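4-oxalocrotonate decarboxylase NahK (PDB 5D2K) catalyses the metal-assisted decarboxylation of (3E)-2-oxohex-3-enedioate to 2-oxopent-4-enoate and carbon dioxide, a step in naphthalene degradation. Local coordinates at residues M70-W75 with T85-F90; A207-H212 with I237-I242. The protein carries 1 engineered substitution. All coordinates share one frame; numbering follows the deposited sequence.

How the contacts relate
Contacts 1 and 2 both line the 2-oxoadipate pocket, their centres 9 Å apart. They meet through parallel strands 65-71 and 236-238, where a backbone hydrogen bond runs from Met-70 N to Met-238 O at 2.9 Å. Farther along the two segments, in one of the two modelled conformers of Ser-74, OG is hydrogen-bonded to Gly-241 O at 2.8 Å. Each contact gives one amide to the same carboxylate of 2-oxoadipate: Leu-72 N from contact 1 donates to O3 at 3.0 Å, and Gly-241 N from contact 2 to O4 at 2.7 Å. The magnesium ion, bound by Glu-114, Glu-116 and Glu-147, lies about 5 Å from both Gly-71 and Gly-241.

Contact 1. Residues M70-W75 with T85-F90; sequences MGLTSW and TPIYGF. With OOG (2-oxoadipic acid), chain D; EDO (1,2-ethanediol), chain H.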
ATOM      1  N   MET A  70      -2.407   3.339   1.493  1.00 12.89           N
ATOM      2  CA  MET A  70      -3.846   3.109   1.450  1.00 11.72           C
ATOM      3  C   MET A  70      -4.142   2.082   0.381  1.00 11.27           C
ATOM      4  O   MET A  70      -3.535   2.113  -0.706  1.00 14.00           O
ATOM      5  CB  MET A  70      -4.594   4.408   1.172  1.00 11.28           C
ATOM      6  CG  MET A  70      -4.667   5.321   2.389  1.00 13.47           C
ATOM      7  SD  MET A  70      -5.815   4.728   3.635  1.00 12.86           S
ATOM      8  CE  MET A  70      -7.363   4.934   2.774  1.00 17.68           C
ATOM      9  N   GLY A  71      -5.060   1.172   0.683  1.00 11.97           N
ATOM     10  CA  GLY A  71      -5.440   0.144  -0.265  1.00 14.95           C
ATOM     11  C   GLY A  71      -6.934   0.078  -0.490  1.00 16.42           C
ATOM     12  O   GLY A  71      -7.722   0.498   0.371  1.00 12.42           O
ATOM     13  N   LEU A  72      -7.310  -0.464  -1.648  1.00 17.61           N
ATOM     14  CA  LEU A  72      -8.706  -0.627  -2.032  1.00 19.21           C
ATOM     15  C   LEU A  72      -9.414   0.723  -2.020  1.00 16.63           C
ATOM     16  O   LEU A  72     -10.438   0.912  -1.364  1.00 16.16           O
ATOM     17  CB  LEU A  72      -9.404  -1.625  -1.113  1.00 19.65           C
ATOM     18  CG  LEU A  72      -8.598  -2.927  -0.974  1.00 24.29           C
ATOM     19  CD1 LEU A  72      -9.323  -3.921  -0.101  1.00 23.64           C
ATOM     20  CD2 LEU A  72      -8.262  -3.535  -2.348  1.00 23.99           C
ATOM     21  N   THR A  73      -8.849   1.657  -2.766  1.00 15.33           N
ATOM     22  CA  THR A  73      -9.365   3.016  -2.827  1.00 12.10           C
ATOM     23  C   THR A  73      -9.945   3.327  -4.201  1.00 14.98           C
ATOM     24  O   THR A  73     -10.576   4.354  -4.397  1.00 16.74           O
ATOM     25  CB  THR A  73      -8.267   4.058  -2.506  1.00 16.47           C
ATOM     26  OG1 THR A  73      -7.159   3.897  -3.405  1.00 24.05           O
ATOM     27  CG2 THR A  73      -7.778   3.894  -1.077  1.00 18.75           C
ATOM     28  N   SER A  74      -9.705   2.442  -5.158  1.00 21.12           N
ATOM     29  CA  SER A  74     -10.179   2.654  -6.525  0.65 20.39           C
ATOM     30  C   SER A  74     -11.194   1.591  -6.906  1.00 21.05           C
ATOM     31  O   SER A  74     -11.157   0.474  -6.390  1.00 23.41           O
ATOM     32  CB  SER A  74      -9.012   2.652  -7.524  0.65 21.11           C
ATOM     33  OG  SER A  74      -8.464   1.352  -7.693  0.65 12.76           O
ATOM     34  N   TRP A  75     -12.099   1.943  -7.812  1.00 19.64           N
ATOM     35  CA  TRP A  75     -13.097   0.994  -8.275  1.00 21.37           C
ATOM     36  C   TRP A  75     -12.404  -0.246  -8.832  1.00 24.66           C
ATOM     37  O   TRP A  75     -12.805  -1.378  -8.547  1.00 22.50           O
ATOM     38  CB  TRP A  75     -13.996   1.634  -9.336  1.00 22.74           C
ATOM     39  CG  TRP A  75     -15.117   0.750  -9.780  1.00 28.51           C
ATOM     40  CD1 TRP A  75     -16.381   0.701  -9.263  1.00 36.36           C
ATOM     41  CD2 TRP A  75     -15.075  -0.221 -10.832  1.00 31.59           C
ATOM     42  NE1 TRP A  75     -17.129  -0.242  -9.930  1.00 41.13           N
ATOM     43  CE2 TRP A  75     -16.350  -0.823 -10.898  1.00 32.98           C
ATOM     44  CE3 TRP A  75     -14.084  -0.642 -11.726  1.00 26.43           C
ATOM     45  CZ2 TRP A  75     -16.657  -1.820 -11.818  1.00 32.98           C
ATOM     46  CZ3 TRP A  75     -14.389  -1.636 -12.634  1.00 28.92           C
ATOM     47  CH2 TRP A  75     -15.666  -2.212 -12.676  1.00 36.16           C
ATOM     48  N   THR A  85     -13.957  -2.045   0.924  1.00 31.82           N
ATOM     49  CA  THR A  85     -13.583  -1.324   2.139  1.00 27.45           C
ATOM     50  C   THR A  85     -12.121  -0.871   2.098  1.00 25.54           C
ATOM     51  O   THR A  85     -11.215  -1.710   2.065  1.00 23.41           O
ATOM     52  CB  THR A  85     -13.791  -2.196   3.395  1.00 34.04           C
ATOM     53  OG1 THR A  85     -12.923  -3.334   3.334  1.00 41.56           O
ATOM     54  CG2 THR A  85     -15.236  -2.675   3.491  1.00 29.55           C
ATOM     55  N   PRO A  86     -11.882   0.450   2.106  1.00 27.08           N
ATOM     56  CA  PRO A  86     -10.504   0.960   2.112  1.00 17.17           C
ATOM     57  C   PRO A  86      -9.775   0.624   3.399  1.00 17.63           C
ATOM     58  O   PRO A  86     -10.333   0.716   4.497  1.00 18.90           O
ATOM     59  CB  PRO A  86     -10.676   2.471   1.982  1.00 22.26           C
ATOM     60  CG  PRO A  86     -12.083   2.660   1.458  1.00 27.39           C
ATOM     61  CD  PRO A  86     -12.863   1.546   2.077  1.00 30.22           C
ATOM     62  N   ILE A  87      -8.514   0.251   3.241  1.00 13.41           N
ATOM     63  CA  ILE A  87      -7.678  -0.196   4.347  1.00 12.41           C
ATOM     64  C   ILE A  87      -6.330   0.502   4.266  1.00 10.30           C
ATOM     65  O   ILE A  87      -5.999   1.115   3.241  1.00 12.28           O
ATOM     66  CB  ILE A  87      -7.478  -1.722   4.305  1.00 13.77           C
ATOM     67  CG1 ILE A  87      -6.798  -2.132   2.995  1.00 14.89           C
ATOM     68  CG2 ILE A  87      -8.827  -2.436   4.452  1.00 17.79           C
ATOM     69  CD1 ILE A  87      -6.544  -3.649   2.883  1.00 17.58           C
ATOM     70  N   TYR A  88      -5.548   0.425   5.338  1.00 10.49           N
ATOM     71  CA  TYR A  88      -4.192   0.938   5.283  1.00  9.59           C
ATOM     72  C   TYR A  88      -3.209  -0.122   5.793  1.00 10.08           C
ATOM     73  O   TYR A  88      -3.609  -1.106   6.411  1.00 11.31           O
ATOM     74  CB  TYR A  88      -4.046   2.247   6.078  1.00 11.84           C
ATOM     75  CG  TYR A  88      -4.158   2.124   7.591  1.00  9.59           C
ATOM     76  CD1 TYR A  88      -3.079   1.702   8.364  1.00  9.00           C
ATOM     77  CD2 TYR A  88      -5.349   2.440   8.242  1.00 12.80           C
ATOM     78  CE1 TYR A  88      -3.190   1.602   9.748  1.00 11.32           C
ATOM     79  CE2 TYR A  88      -5.469   2.351   9.614  1.00 12.70           C
ATOM     80  CZ  TYR A  88      -4.391   1.923  10.367  1.00 11.23           C
ATOM     81  OH  TYR A  88      -4.508   1.821  11.740  1.00 12.21           O
ATOM     82  N   GLY A  89      -1.933   0.095   5.501  1.00 10.93           N
ATOM     83  CA  GLY A  89      -0.850  -0.706   6.050  1.00  9.84           C
ATOM     84  C   GLY A  89       0.397   0.154   6.116  1.00 11.72           C
ATOM     85  O   GLY A  89       0.367   1.330   5.739  1.00 11.15           O
ATOM     86  N   PHE A  90       1.495  -0.413   6.608  1.00  9.63           N
ATOM     87  CA  PHE A  90       2.739   0.346   6.745  1.00  8.99           C
ATOM     88  C   PHE A  90       3.813  -0.129   5.769  1.00 10.97           C
ATOM     89  O   PHE A  90       3.734  -1.242   5.234  1.00  9.67           O
ATOM     90  CB  PHE A  90       3.271   0.247   8.186  1.00 10.08           C
ATOM     91  CG  PHE A  90       3.749  -1.135   8.556  1.00 11.00           C
ATOM     92  CD1 PHE A  90       5.049  -1.538   8.267  1.00 13.05           C
ATOM     93  CD2 PHE A  90       2.890  -2.040   9.160  1.00 11.21           C
ATOM     94  CE1 PHE A  90       5.484  -2.821   8.584  1.00 11.72           C
ATOM     95  CE2 PHE A  90       3.312  -3.311   9.483  1.00 10.65           C
ATOM     96  CZ  PHE A  90       4.615  -3.709   9.192  1.00 11.48           C
TER
HETATM   97  C2  OOG D 302      -4.437  -5.343  -0.985  1.00 22.99           C
HETATM   98  C3  OOG D 302      -3.542  -4.158  -1.307  1.00 26.41           C
HETATM   99  C4  OOG D 302      -4.354  -3.002  -1.853  1.00 22.44           C
HETATM  100  C6  OOG D 302      -4.042  -0.901  -3.366  1.00 17.49           C
HETATM  101  O4  OOG D 302      -3.298   0.001  -3.816  1.00 16.59           O
HETATM  102  O3  OOG D 302      -5.244  -0.982  -3.725  1.00 20.41           O
HETATM  103  C5  OOG D 302      -3.467  -1.905  -2.397  1.00 16.99           C
HETATM  104  C1  OOG D 302      -4.436  -6.323  -2.141  1.00 30.42           C
HETATM  105  O1  OOG D 302      -3.985  -7.496  -1.994  1.00 26.12           O
HETATM  106  O2  OOG D 302      -4.899  -5.961  -3.255  1.00 31.38           O
HETATM  107  O5  OOG D 302      -2.301  -1.788  -2.087  1.00 13.72           O
HETATM  108  C1  EDO H 306      -8.219   1.418  12.390  1.00 21.14           C
HETATM  109  O1  EDO H 306      -7.168   2.404  12.489  1.00 14.17           O
HETATM  110  C2  EDO H 306      -9.156   1.727  11.223  1.00 26.54           C
HETATM  111  O2  EDO H 306     -10.395   1.013  11.390  1.00 28.79           O
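Gly-71 and Ile-87 form an antiparallel hydrogen-bonded pair, with Gly-71 N to Ile-87 O at 2.7 Å and Ile-87 N to Gly-71 O at 3.0 Å, both nearly straight at the hydrogen. This is a two-strand unit of the large mixed sheet in the FAA-hydrolase-type fold, and Met-70 with Tyr-88 makes the adjoining non-hydrogen-bonded pair. Each of these two carbonyls also receives a CA-H from the residue before its N-H donor, Met-70 CA on Ile-87 O and Pro-86 CA on Gly-71 O.

The two faces of the ladder do different work. On one, Met-70 folds back, its chain bent at chi2 (-73°) and again at chi3 (-68°), which lays SD 3.9 Å from Tyr-88 CB beneath helix 213-225. The Tyr-88 ring stacks with Tyr-48, and its hydroxyl, also bonded to Trp-52 NE1, donates to O1 of an ethanediol, probably from the crystallisation liquor, lying near the ring plane at the edge. On the other face Ile-87 sends CD1 obliquely across to Leu-72 CD1 at 4.1 Å, and the same leucine methyl rests 3.6 Å from Thr-85 O.

The 2-oxoadipate lies against this same stretch of backbone. Lacking a side chain, Gly-71 allows its CA to come within 3.6 Å of ligand C5, the keto carbon. Leu-72 then leaves the strand with positive phi (57°), its amide donating to a carboxylate oxygen and its CD2 beside the ligand chain. The contact buries Leu-72 O, which has no hydrogen-bond partner in the model; Pro-86 CA approaches it at 3.5 Å.

Contact 2. Residues A207-H212 with I237-I242; sequences AAVLGH and IMTGGI. With OOG (2-oxoadipic acid), chain D.
With chi1 at 180°, Val-209 sets CG1 opposite its backbone N and CG2 opposite its carbonyl carbon, so that both methyls face the chain from Thr-239 to Ile-242. CG1 presses on Thr-239 O at 3.2 Å, a tight approach, while CG2 lies 3.7 Å from Gly-240 O. Ile-242, with chi1 at -72°, brings CG1 to within 3.9 Å of that same Val-209 CG2, and the two side chains cross at about a right angle. Ala-208 adds a methyl at the margin, its CB 3.6 Å from Ile-242 O.

No hydrogen bond spans the contact; the polar atoms of Thr-239 are engaged outside it. Thr-239 O accepts Ser-216 OG, and Thr-239 OG1 bonds Ile-117 O. Val-209 is the centre of an inverse gamma turn and begins a type I' turn closed by His-212 N to Val-209 O at 2.9 Å. Its CG2 packs against the Gly-240 to Gly-241 backbone, which lines the ligand pocket. The 207-212 loop runs on from strand 199-205 into helix 213-225, whose N-terminus His-212 caps through ND1, while backbone hydrogen bonds join Thr-239 to Ile-117 and Ile-242 to Ala-115 of strand 112-121.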
ATOM      1  N   ALA A 207      -7.917  10.354 -10.430  1.00 12.39           N
ATOM      2  CA  ALA A 207      -9.283  10.440  -9.910  1.00 13.59           C
ATOM      3  C   ALA A 207      -9.867   9.083  -9.515  1.00 12.57           C
ATOM      4  O   ALA A 207     -10.810   9.015  -8.729  1.00 15.27           O
ATOM      5  CB  ALA A 207     -10.184  11.113 -10.934  1.00 13.48           C
ATOM      6  N   ALA A 208      -9.306   7.997 -10.046  1.00 11.37           N
ATOM      7  CA  ALA A 208      -9.747   6.653  -9.673  1.00 14.26           C
ATOM      8  C   ALA A 208      -9.597   6.393  -8.166  1.00 14.20           C
ATOM      9  O   ALA A 208     -10.335   5.604  -7.587  1.00 17.99           O
ATOM     10  CB  ALA A 208      -8.975   5.610 -10.470  1.00 16.60           C
ATOM     11  N   VAL A 209      -8.651   7.074  -7.538  1.00 10.56           N
ATOM     12  CA  VAL A 209      -8.441   6.953  -6.100  1.00 11.84           C
ATOM     13  C   VAL A 209      -9.422   7.861  -5.346  1.00 16.19           C
ATOM     14  O   VAL A 209      -9.130   9.025  -5.095  1.00 14.19           O
ATOM     15  CB  VAL A 209      -6.971   7.301  -5.751  1.00 12.05           C
ATOM     16  CG1 VAL A 209      -6.702   7.196  -4.248  1.00 13.67           C
ATOM     17  CG2 VAL A 209      -6.033   6.388  -6.530  1.00 13.52           C
ATOM     18  N   LEU A 210     -10.600   7.321  -5.029  1.00 15.28           N
ATOM     19  CA  LEU A 210     -11.623   8.023  -4.238  1.00 16.45           C
ATOM     20  C   LEU A 210     -12.069   9.364  -4.813  1.00 16.76           C
ATOM     21  O   LEU A 210     -12.576  10.219  -4.084  1.00 20.57           O
ATOM     22  CB  LEU A 210     -11.124   8.235  -2.806  1.00 18.74           C
ATOM     23  CG  LEU A 210     -10.903   6.975  -1.973  1.00 17.31           C
ATOM     24  CD1 LEU A 210     -10.290   7.315  -0.622  1.00 18.74           C
ATOM     25  CD2 LEU A 210     -12.211   6.219  -1.773  1.00 20.71           C
ATOM     26  N   GLY A 211     -11.901   9.562  -6.119  1.00 15.55           N
ATOM     27  CA  GLY A 211     -12.256  10.828  -6.737  1.00 15.18           C
ATOM     28  C   GLY A 211     -11.108  11.822  -6.780  1.00 14.30           C
ATOM     29  O   GLY A 211     -11.105  12.753  -7.582  1.00 15.66           O
ATOM     30  N   HIS A 212     -10.135  11.628  -5.889  1.00 14.01           N
ATOM     31  CA  HIS A 212      -8.971  12.505  -5.789  1.00 12.39           C
ATOM     32  C   HIS A 212      -7.958  11.850  -4.856  1.00 10.42           C
ATOM     33  O   HIS A 212      -8.315  11.514  -3.740  1.00 12.68           O
ATOM     34  CB  HIS A 212      -9.351  13.882  -5.230  1.00 11.94           C
ATOM     35  CG  HIS A 212      -8.358  14.948  -5.554  1.00 12.90           C
ATOM     36  ND1 HIS A 212      -7.066  14.946  -5.066  1.00 11.61           N
ATOM     37  CD2 HIS A 212      -8.465  16.051  -6.334  1.00 10.95           C
ATOM     38  CE1 HIS A 212      -6.423  16.000  -5.538  1.00 13.61           C
ATOM     39  NE2 HIS A 212      -7.247  16.678  -6.316  1.00 11.74           N
ATOM     40  N   ILE A 237       3.277   8.712   1.849  1.00  7.75           N
ATOM     41  CA  ILE A 237       1.990   8.013   1.738  1.00  8.77           C
ATOM     42  C   ILE A 237       1.708   7.560   0.314  1.00  9.58           C
ATOM     43  O   ILE A 237       1.620   8.386  -0.595  1.00 10.10           O
ATOM     44  CB  ILE A 237       0.805   8.908   2.185  1.00  8.49           C
ATOM     45  CG1 ILE A 237       1.057   9.517   3.563  1.00  8.68           C
ATOM     46  CG2 ILE A 237      -0.516   8.125   2.148  1.00 12.32           C
ATOM     47  CD1 ILE A 237       0.016  10.570   3.924  1.00 11.07           C
ATOM     48  N   MET A 238       1.523   6.259   0.123  1.00  8.07           N
ATOM     49  CA  MET A 238       1.096   5.726  -1.173  1.00 10.08           C
ATOM     50  C   MET A 238      -0.422   5.708  -1.191  1.00  9.56           C
ATOM     51  O   MET A 238      -1.031   5.030  -0.365  1.00 12.51           O
ATOM     52  CB  MET A 238       1.656   4.319  -1.399  1.00 13.52           C
ATOM     53  CG  MET A 238       3.164   4.271  -1.425  1.00 12.65           C
ATOM     54  SD  MET A 238       3.786   2.619  -1.834  1.00 15.28           S
ATOM     55  CE  MET A 238       2.888   2.245  -3.290  1.00 12.84           C
ATOM     56  N   THR A 239      -1.047   6.437  -2.115  1.00  9.25           N
ATOM     57  CA  THR A 239      -2.469   6.726  -1.941  1.00  8.91           C
ATOM     58  C   THR A 239      -3.416   5.696  -2.534  1.00 10.07           C
ATOM     59  O   THR A 239      -4.617   5.752  -2.266  1.00  9.60           O
ATOM     60  CB  THR A 239      -2.834   8.133  -2.509  1.00  8.00           C
ATOM     61  OG1 THR A 239      -2.553   8.202  -3.912  1.00 10.07           O
ATOM     62  CG2 THR A 239      -2.058   9.243  -1.768  1.00 10.15           C
ATOM     63  N   GLY A 240      -2.894   4.730  -3.301  1.00  8.86           N
ATOM     64  CA  GLY A 240      -3.728   3.646  -3.815  1.00  8.62           C
ATOM     65  C   GLY A 240      -3.527   3.288  -5.282  1.00 10.76           C
ATOM     66  O   GLY A 240      -3.148   4.113  -6.105  1.00 10.85           O
ATOM     67  N   GLY A 241      -3.781   2.026  -5.604  1.00 12.96           N
ATOM     68  CA  GLY A 241      -3.626   1.560  -6.971  1.00 11.62           C
ATOM     69  C   GLY A 241      -4.626   2.251  -7.867  1.00 12.69           C
ATOM     70  O   GLY A 241      -5.840   2.224  -7.612  1.00 17.59           O
ATOM     71  N   ILE A 242      -4.117   2.887  -8.912  1.00 10.35           N
ATOM     72  CA  ILE A 242      -4.972   3.620  -9.830  1.00 16.24           C
ATOM     73  C   ILE A 242      -5.667   2.622 -10.758  1.00 21.62           C
ATOM     74  O   ILE A 242      -6.824   2.811 -11.143  1.00 23.61           O
ATOM     75  CB  ILE A 242      -4.162   4.682 -10.591  1.00 13.64           C
ATOM     76  CG1 ILE A 242      -3.803   5.823  -9.625  1.00 14.80           C
ATOM     77  CG2 ILE A 242      -4.958   5.249 -11.763  1.00 17.18           C
ATOM     78  CD1 ILE A 242      -2.701   6.765 -10.087  1.00 15.69           C
TER
HETATM   79  C2  OOG D 302      -4.437  -5.343  -0.985  1.00 22.99           C
HETATM   80  C3  OOG D 302      -3.542  -4.158  -1.307  1.00 26.41           C
HETATM   81  C4  OOG D 302      -4.354  -3.002  -1.853  1.00 22.44           C
HETATM   82  C6  OOG D 302      -4.042  -0.901  -3.366  1.00 17.49           C
HETATM   83  O4  OOG D 302      -3.298   0.001  -3.816  1.00 16.59           O
HETATM   84  O3  OOG D 302      -5.244  -0.982  -3.725  1.00 20.41           O
HETATM   85  C5  OOG D 302      -3.467  -1.905  -2.397  1.00 16.99           C
HETATM   86  C1  OOG D 302      -4.436  -6.323  -2.141  1.00 30.42           C
HETATM   87  O1  OOG D 302      -3.985  -7.496  -1.994  1.00 26.12           O
HETATM   88  O2  OOG D 302      -4.899  -5.961  -3.255  1.00 31.38           O
HETATM   89  O5  OOG D 302      -2.301  -1.788  -2.087  1.00 13.72           O